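PDB 2QM1: glucokinase from Enterococcus faecalis, which probably phosphorylates glucose with ATP, as a zinc-containing sugar kinase of the ROK family. Local coordinates for residues Phe229-Glu233 with Lys234-Phe238; Asn62-Lys65 with Glu66-Val69. All blocks are in the same frame, centred on the assembly; numbering follows the deposited sequence.

Interaction 1: Phe229-Glu233 with Lys234-Phe238; sequences FEFAE and KGDHF
Phe231 and Asp236 are brought side by side by their first torsions: the phenyl CG stands anti to its own carbonyl carbon (chi1 -80°), whereas the carboxylate carbon of Asp236 stands anti to the backbone N (chi1 -174°). Their groups point the same way, with ring and carboxylate planes nearly perpendicular, and Asp236 OD1 comes within 3.6 Å of Phe231 CD2. The turn between them is a Schellman motif that ends helix 225-233. Gly235, at positive phi, supplies its reversal, and Asp236 N returns to Phe231 O at 2.9 Å while Gly235 N reaches Ala232 O at 2.8 Å from above the carbonyl plane. On the outer side, Lys234 bends at chi2 and chi3 and lays its amine alongside the extended Glu230, a long salt bridge with 3.5 Å between Lys234 NZ and Glu230 OE2. Asp236 then works as N-cap of helix 237-261. Its OD1 accepts from Leu213 N, tying the turn to the start of helix 212-218. The His237 ring returns to the turn, ND1 donating nearly in the ring plane to Gly235 O at 3.0 Å. The capping bond itself runs from Phe238 N to the anti side of Asp236 OD2, 2.9 Å away.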
ATOM      1  N   PHE B 229      26.759  12.081  -0.327  1.00 50.98           N
ATOM      2  CA  PHE B 229      27.075  10.676  -0.555  1.00 51.71           C
ATOM      3  C   PHE B 229      28.526  10.474  -1.036  1.00 52.01           C
ATOM      4  O   PHE B 229      29.215   9.574  -0.550  1.00 52.01           O
ATOM      5  CB  PHE B 229      26.010  10.007  -1.463  1.00 50.69           C
ATOM      6  CG  PHE B 229      24.739   9.636  -0.723  1.00 51.50           C
ATOM      7  CD1 PHE B 229      24.518   8.324  -0.305  1.00 50.55           C
ATOM      8  CD2 PHE B 229      23.773  10.609  -0.413  1.00 50.43           C
ATOM      9  CE1 PHE B 229      23.383   7.985   0.408  1.00 50.31           C
ATOM     10  CE2 PHE B 229      22.632  10.283   0.311  1.00 49.70           C
ATOM     11  CZ  PHE B 229      22.430   8.968   0.722  1.00 50.67           C
ATOM     12  N   GLU B 230      29.006  11.332  -1.933  1.00 52.87           N
ATOM     13  CA  GLU B 230      30.389  11.239  -2.412  1.00 55.10           C
ATOM     14  C   GLU B 230      31.440  11.417  -1.276  1.00 54.34           C
ATOM     15  O   GLU B 230      32.451  10.702  -1.251  1.00 53.88           O
ATOM     16  CB  GLU B 230      30.637  12.213  -3.581  1.00 55.57           C
ATOM     17  CG  GLU B 230      31.933  11.946  -4.371  1.00 58.77           C
ATOM     18  CD  GLU B 230      32.248  12.992  -5.471  1.00 59.73           C
ATOM     19  OE1 GLU B 230      32.177  12.649  -6.671  1.00 66.69           O
ATOM     20  OE2 GLU B 230      32.589  14.158  -5.153  1.00 67.35           O
ATOM     21  N   PHE B 231      31.198  12.349  -0.348  1.00 53.33           N
ATOM     22  CA  PHE B 231      32.050  12.482   0.848  1.00 52.98           C
ATOM     23  C   PHE B 231      31.997  11.207   1.655  1.00 52.93           C
ATOM     24  O   PHE B 231      33.014  10.763   2.154  1.00 52.56           O
ATOM     25  CB  PHE B 231      31.640  13.653   1.725  1.00 52.20           C
ATOM     26  CG  PHE B 231      32.144  14.979   1.248  1.00 53.88           C
ATOM     27  CD1 PHE B 231      31.253  15.953   0.794  1.00 54.19           C
ATOM     28  CD2 PHE B 231      33.512  15.258   1.234  1.00 53.40           C
ATOM     29  CE1 PHE B 231      31.719  17.209   0.343  1.00 54.16           C
ATOM     30  CE2 PHE B 231      33.992  16.508   0.784  1.00 55.10           C
ATOM     31  CZ  PHE B 231      33.092  17.482   0.341  1.00 53.42           C
ATOM     32  N   ALA B 232      30.807  10.608   1.751  1.00 54.01           N
ATOM     33  CA  ALA B 232      30.640   9.376   2.505  1.00 55.34           C
ATOM     34  C   ALA B 232      31.453   8.250   1.871  1.00 56.43           C
ATOM     35  O   ALA B 232      32.274   7.636   2.538  1.00 56.15           O
ATOM     36  CB  ALA B 232      29.177   8.993   2.636  1.00 54.65           C
ATOM     37  N   GLU B 233      31.240   8.010   0.581  1.00 57.63           N
ATOM     38  CA  GLU B 233      31.936   6.931  -0.115  1.00 60.44           C
ATOM     39  C   GLU B 233      33.448   7.092   0.072  1.00 59.70           C
ATOM     40  O   GLU B 233      34.152   6.143   0.435  1.00 60.30           O
ATOM     41  CB  GLU B 233      31.539   6.927  -1.600  1.00 59.90           C
ATOM     42  CG  GLU B 233      31.978   5.709  -2.404  1.00 62.54           C
ATOM     43  CD  GLU B 233      31.127   5.496  -3.683  1.00 65.34           C
ATOM     44  OE1 GLU B 233      30.408   6.453  -4.124  1.00 69.34           O
ATOM     45  OE2 GLU B 233      31.183   4.362  -4.262  1.00 71.68           O
ATOM     46  N   LYS B 234      33.912   8.323  -0.139  1.00 59.65           N
ATOM     47  CA  LYS B 234      35.312   8.731  -0.038  1.00 58.91           C
ATOM     48  C   LYS B 234      35.864   8.686   1.419  1.00 58.11           C
ATOM     49  O   LYS B 234      37.043   8.987   1.653  1.00 58.01           O
ATOM     50  CB  LYS B 234      35.418  10.146  -0.621  1.00 59.39           C
ATOM     51  CG  LYS B 234      36.659  10.465  -1.457  1.00 61.31           C
ATOM     52  CD  LYS B 234      36.376  10.519  -2.978  1.00 64.26           C
ATOM     53  CE  LYS B 234      35.336  11.606  -3.376  1.00 64.48           C
ATOM     54  NZ  LYS B 234      35.259  11.917  -4.854  1.00 62.49           N
ATOM     55  N   GLY B 235      35.018   8.337   2.395  1.00 56.52           N
ATOM     56  CA  GLY B 235      35.475   8.111   3.785  1.00 55.40           C
ATOM     57  C   GLY B 235      35.273   9.178   4.867  1.00 54.68           C
ATOM     58  O   GLY B 235      35.762   9.013   5.993  1.00 55.13           O
ATOM     59  N   ASP B 236      34.546  10.251   4.539  1.00 53.75           N
ATOM     60  CA  ASP B 236      34.259  11.383   5.435  1.00 52.78           C
ATOM     61  C   ASP B 236      33.331  10.946   6.564  1.00 52.50           C
ATOM     62  O   ASP B 236      32.138  10.638   6.331  1.00 51.86           O
ATOM     63  CB  ASP B 236      33.617  12.529   4.623  1.00 52.83           C
ATOM     64  CG  ASP B 236      33.402  13.815   5.431  1.00 53.54           C
ATOM     65  OD1 ASP B 236      33.440  14.917   4.820  1.00 53.22           O
ATOM     66  OD2 ASP B 236      33.174  13.737   6.654  1.00 53.24           O
ATOM     67  N   HIS B 237      33.885  10.918   7.782  1.00 51.75           N
ATOM     68  CA  HIS B 237      33.184  10.370   8.937  1.00 51.55           C
ATOM     69  C   HIS B 237      31.860  11.135   9.211  1.00 50.58           C
ATOM     70  O   HIS B 237      30.896  10.554   9.698  1.00 51.03           O
ATOM     71  CB  HIS B 237      34.086  10.373  10.174  1.00 51.91           C
ATOM     72  CG  HIS B 237      35.178   9.339  10.163  1.00 54.69           C
ATOM     73  ND1 HIS B 237      35.633   8.725   9.016  1.00 58.07           N
ATOM     74  CD2 HIS B 237      35.945   8.855  11.171  1.00 57.82           C
ATOM     75  CE1 HIS B 237      36.606   7.883   9.320  1.00 58.65           C
ATOM     76  NE2 HIS B 237      36.815   7.943  10.623  1.00 58.84           N
ATOM     77  N   PHE B 238      31.805  12.417   8.849  1.00 48.77           N
ATOM     78  CA  PHE B 238      30.578  13.167   9.018  1.00 47.41           C
ATOM     79  C   PHE B 238      29.556  12.810   7.954  1.00 47.42           C
ATOM     80  O   PHE B 238      28.417  12.522   8.282  1.00 47.77           O
ATOM     81  CB  PHE B 238      30.797  14.697   9.093  1.00 46.92           C
ATOM     82  CG  PHE B 238      29.519  15.471   9.377  1.00 44.22           C
ATOM     83  CD1 PHE B 238      28.790  15.232  10.552  1.00 43.03           C
ATOM     84  CD2 PHE B 238      29.046  16.426   8.478  1.00 43.56           C
ATOM     85  CE1 PHE B 238      27.605  15.904  10.830  1.00 41.47           C
ATOM     86  CE2 PHE B 238      27.872  17.128   8.737  1.00 40.87           C
ATOM     87  CZ  PHE B 238      27.135  16.865   9.924  1.00 45.01           C
TER

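Interaction 2: Asn62-Lys65 with Glu66-Val69; sequences NMKK and EDFV
Selenomethionine Met63 and Phe68 set their side chains at about a right angle, and the selenium lies at the edge of the ring, 5.5 Å from its centroid and 81° off the normal. This is a Met-aromatic contact; the closest approach is Met63 CE to Phe68 CZ, 4.0 Å. The bend at chi3 (75°) turns that methyl back toward the ring. Lys65 O also lies at the edge, near the ring plane, 3.5 Å from Phe68 CD1.

On the solvent side, Lys64 slants across both acidic residues without direct contact between charges. Its CE passes 3.6 Å from Glu66 OE1, yet the amine meets Asp67 through a water that accepts from Lys64 NZ and donates to Asp67 OD1. A second water accepts from Lys64 N and donates to Asp67 OD2, so two water bridges join this pair. Asp67 OD2 also forms a salt bridge with Lys7, linking the turn to the neighbouring strand 7-13.

The backbone curls beneath these groups: Asp67 N donates to Lys64 O at 3.1 Å, from above the carbonyl plane, and Phe68 N makes a weak bond of 3.3 Å to Lys65 O. Bonds from i+3 to i in succession mark two overlapping beta-turns, here in the connection from helix 46-60 into strand 68-75 of the five-stranded mixed sheet.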
ATOM      1  N   ASN B  62       6.063  18.076 -40.616  1.00 41.74           N
ATOM      2  CA  ASN B  62       5.024  17.547 -41.471  1.00 44.34           C
ATOM      3  C   ASN B  62       4.658  16.127 -41.082  1.00 44.82           C
ATOM      4  O   ASN B  62       4.725  15.222 -41.896  1.00 44.86           O
ATOM      5  CB  ASN B  62       5.445  17.639 -42.947  1.00 43.91           C
ATOM      6  CG  ASN B  62       5.434  19.073 -43.450  1.00 44.20           C
ATOM      7  OD1 ASN B  62       4.404  19.595 -43.886  1.00 47.86           O
ATOM      8  ND2 ASN B  62       6.572  19.717 -43.385  1.00 44.99           N
HETATM    9  N   MSE B  63       4.301  15.957 -39.818  1.00 45.50           N
HETATM   10  CA  MSE B  63       3.973  14.645 -39.274  1.00 47.36           C
HETATM   11  C   MSE B  63       2.542  14.277 -39.598  1.00 47.28           C
HETATM   12  O   MSE B  63       1.737  15.142 -39.842  1.00 48.83           O
HETATM   13  CB  MSE B  63       4.235  14.614 -37.770  1.00 46.35           C
HETATM   14  CG  MSE B  63       5.630  15.036 -37.437  1.00 46.46           C
HETATM   15 SE   MSE B  63       6.060  14.651 -35.629  0.85 49.04          SE
HETATM   16  CE  MSE B  63       6.293  12.670 -35.808  1.00 44.30           C
ATOM     17  N   LYS B  64       2.241  12.984 -39.624  1.00 49.02           N
ATOM     18  CA  LYS B  64       0.893  12.480 -39.972  1.00 49.50           C
ATOM     19  C   LYS B  64       0.147  12.241 -38.682  1.00 49.56           C
ATOM     20  O   LYS B  64       0.538  11.382 -37.882  1.00 48.67           O
ATOM     21  CB  LYS B  64       0.980  11.158 -40.738  1.00 50.06           C
ATOM     22  CG  LYS B  64       1.120  11.267 -42.231  1.00 52.92           C
ATOM     23  CD  LYS B  64       1.825  10.033 -42.781  1.00 57.42           C
ATOM     24  CE  LYS B  64       0.911   8.833 -42.755  1.00 60.38           C
ATOM     25  NZ  LYS B  64       1.380   7.791 -43.718  1.00 65.37           N
ATOM     26  N   LYS B  65      -0.899  13.037 -38.464  1.00 50.32           N
ATOM     27  CA  LYS B  65      -1.633  13.068 -37.179  1.00 50.99           C
ATOM     28  C   LYS B  65      -2.234  11.721 -36.772  1.00 50.45           C
ATOM     29  O   LYS B  65      -2.410  11.435 -35.586  1.00 50.65           O
ATOM     30  CB  LYS B  65      -2.758  14.095 -37.284  1.00 51.28           C
ATOM     31  CG  LYS B  65      -3.688  14.149 -36.102  1.00 54.10           C
ATOM     32  CD  LYS B  65      -4.367  15.511 -36.042  1.00 57.15           C
ATOM     33  CE  LYS B  65      -5.208  15.620 -34.811  1.00 59.28           C
ATOM     34  NZ  LYS B  65      -6.490  14.865 -34.950  1.00 61.83           N
ATOM     35  N   GLU B  66      -2.564  10.913 -37.767  1.00 49.95           N
ATOM     36  CA  GLU B  66      -3.241   9.648 -37.544  1.00 49.60           C
ATOM     37  C   GLU B  66      -2.279   8.514 -37.228  1.00 48.43           C
ATOM     38  O   GLU B  66      -2.717   7.434 -36.883  1.00 47.47           O
ATOM     39  CB  GLU B  66      -4.059   9.285 -38.769  1.00 50.39           C
ATOM     40  CG  GLU B  66      -3.236   8.931 -40.010  1.00 53.45           C
ATOM     41  CD  GLU B  66      -2.891  10.106 -40.918  1.00 57.24           C
ATOM     42  OE1 GLU B  66      -2.438   9.819 -42.046  1.00 59.33           O
ATOM     43  OE2 GLU B  66      -3.058  11.294 -40.540  1.00 57.48           O
ATOM     44  N   ASP B  67      -0.978   8.747 -37.375  1.00 47.29           N
ATOM     45  CA  ASP B  67       0.016   7.829 -36.803  1.00 46.99           C
ATOM     46  C   ASP B  67      -0.026   7.797 -35.280  1.00 45.44           C
ATOM     47  O   ASP B  67       0.452   6.838 -34.687  1.00 46.17           O
ATOM     48  CB  ASP B  67       1.447   8.207 -37.179  1.00 47.87           C
ATOM     49  CG  ASP B  67       1.852   7.764 -38.576  1.00 50.67           C
ATOM     50  OD1 ASP B  67       1.006   7.280 -39.383  1.00 51.15           O
ATOM     51  OD2 ASP B  67       3.060   7.964 -38.866  1.00 54.65           O
ATOM     52  N   PHE B  68      -0.522   8.860 -34.644  1.00 43.99           N
ATOM     53  CA  PHE B  68      -0.472   8.972 -33.176  1.00 42.77           C
ATOM     54  C   PHE B  68      -1.600   8.174 -32.542  1.00 41.55           C
ATOM     55  O   PHE B  68      -2.779   8.434 -32.842  1.00 40.41           O
ATOM     56  CB  PHE B  68      -0.545  10.437 -32.690  1.00 43.09           C
ATOM     57  CG  PHE B  68       0.691  11.254 -33.024  1.00 44.43           C
ATOM     58  CD1 PHE B  68       0.631  12.236 -33.979  1.00 42.74           C
ATOM     59  CD2 PHE B  68       1.905  11.013 -32.393  1.00 42.75           C
ATOM     60  CE1 PHE B  68       1.755  12.963 -34.308  1.00 45.36           C
ATOM     61  CE2 PHE B  68       3.022  11.758 -32.710  1.00 42.71           C
ATOM     62  CZ  PHE B  68       2.944  12.733 -33.655  1.00 43.85           C
ATOM     63  N   VAL B  69      -1.237   7.196 -31.696  1.00 39.23           N
ATOM     64  CA  VAL B  69      -2.236   6.319 -31.038  1.00 40.38           C
ATOM     65  C   VAL B  69      -2.866   7.090 -29.874  1.00 39.67           C
ATOM     66  O   VAL B  69      -4.096   7.041 -29.620  1.00 40.58           O
ATOM     67  CB  VAL B  69      -1.584   4.984 -30.565  1.00 40.90           C
ATOM     68  CG1 VAL B  69      -2.502   4.219 -29.579  1.00 43.09           C
ATOM     69  CG2 VAL B  69      -1.164   4.133 -31.770  1.00 38.90           C
TER
HETATM   70  O   HOH W   1       1.316   5.984 -41.656  1.00 45.03           O
HETATM   71  O   HOH W   2       3.663  10.729 -38.262  1.00 56.62           O

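Overall arrangement
From the N terminus, the chain reaches interaction 2 first, where residues 62-69 close the short loop between helix 46-60 and strand 68-75, beside strand 7-13 of the first five-stranded sheet. It then completes that sheet and lays down the first three strands of the second, passing the magnesium and zinc sites, before interaction 1 joins helix 225-233 to helix 237-261, next to helices 212-218 and 277-289; the last two strands of the second sheet follow it. The contacts follow in series, neither nested nor crossed. Their centres are 51 Å apart and their nearest atoms about 38 Å, on opposite sides of the chain's centre. Both are surface turns: one connects helix to strand, the other helix to helix.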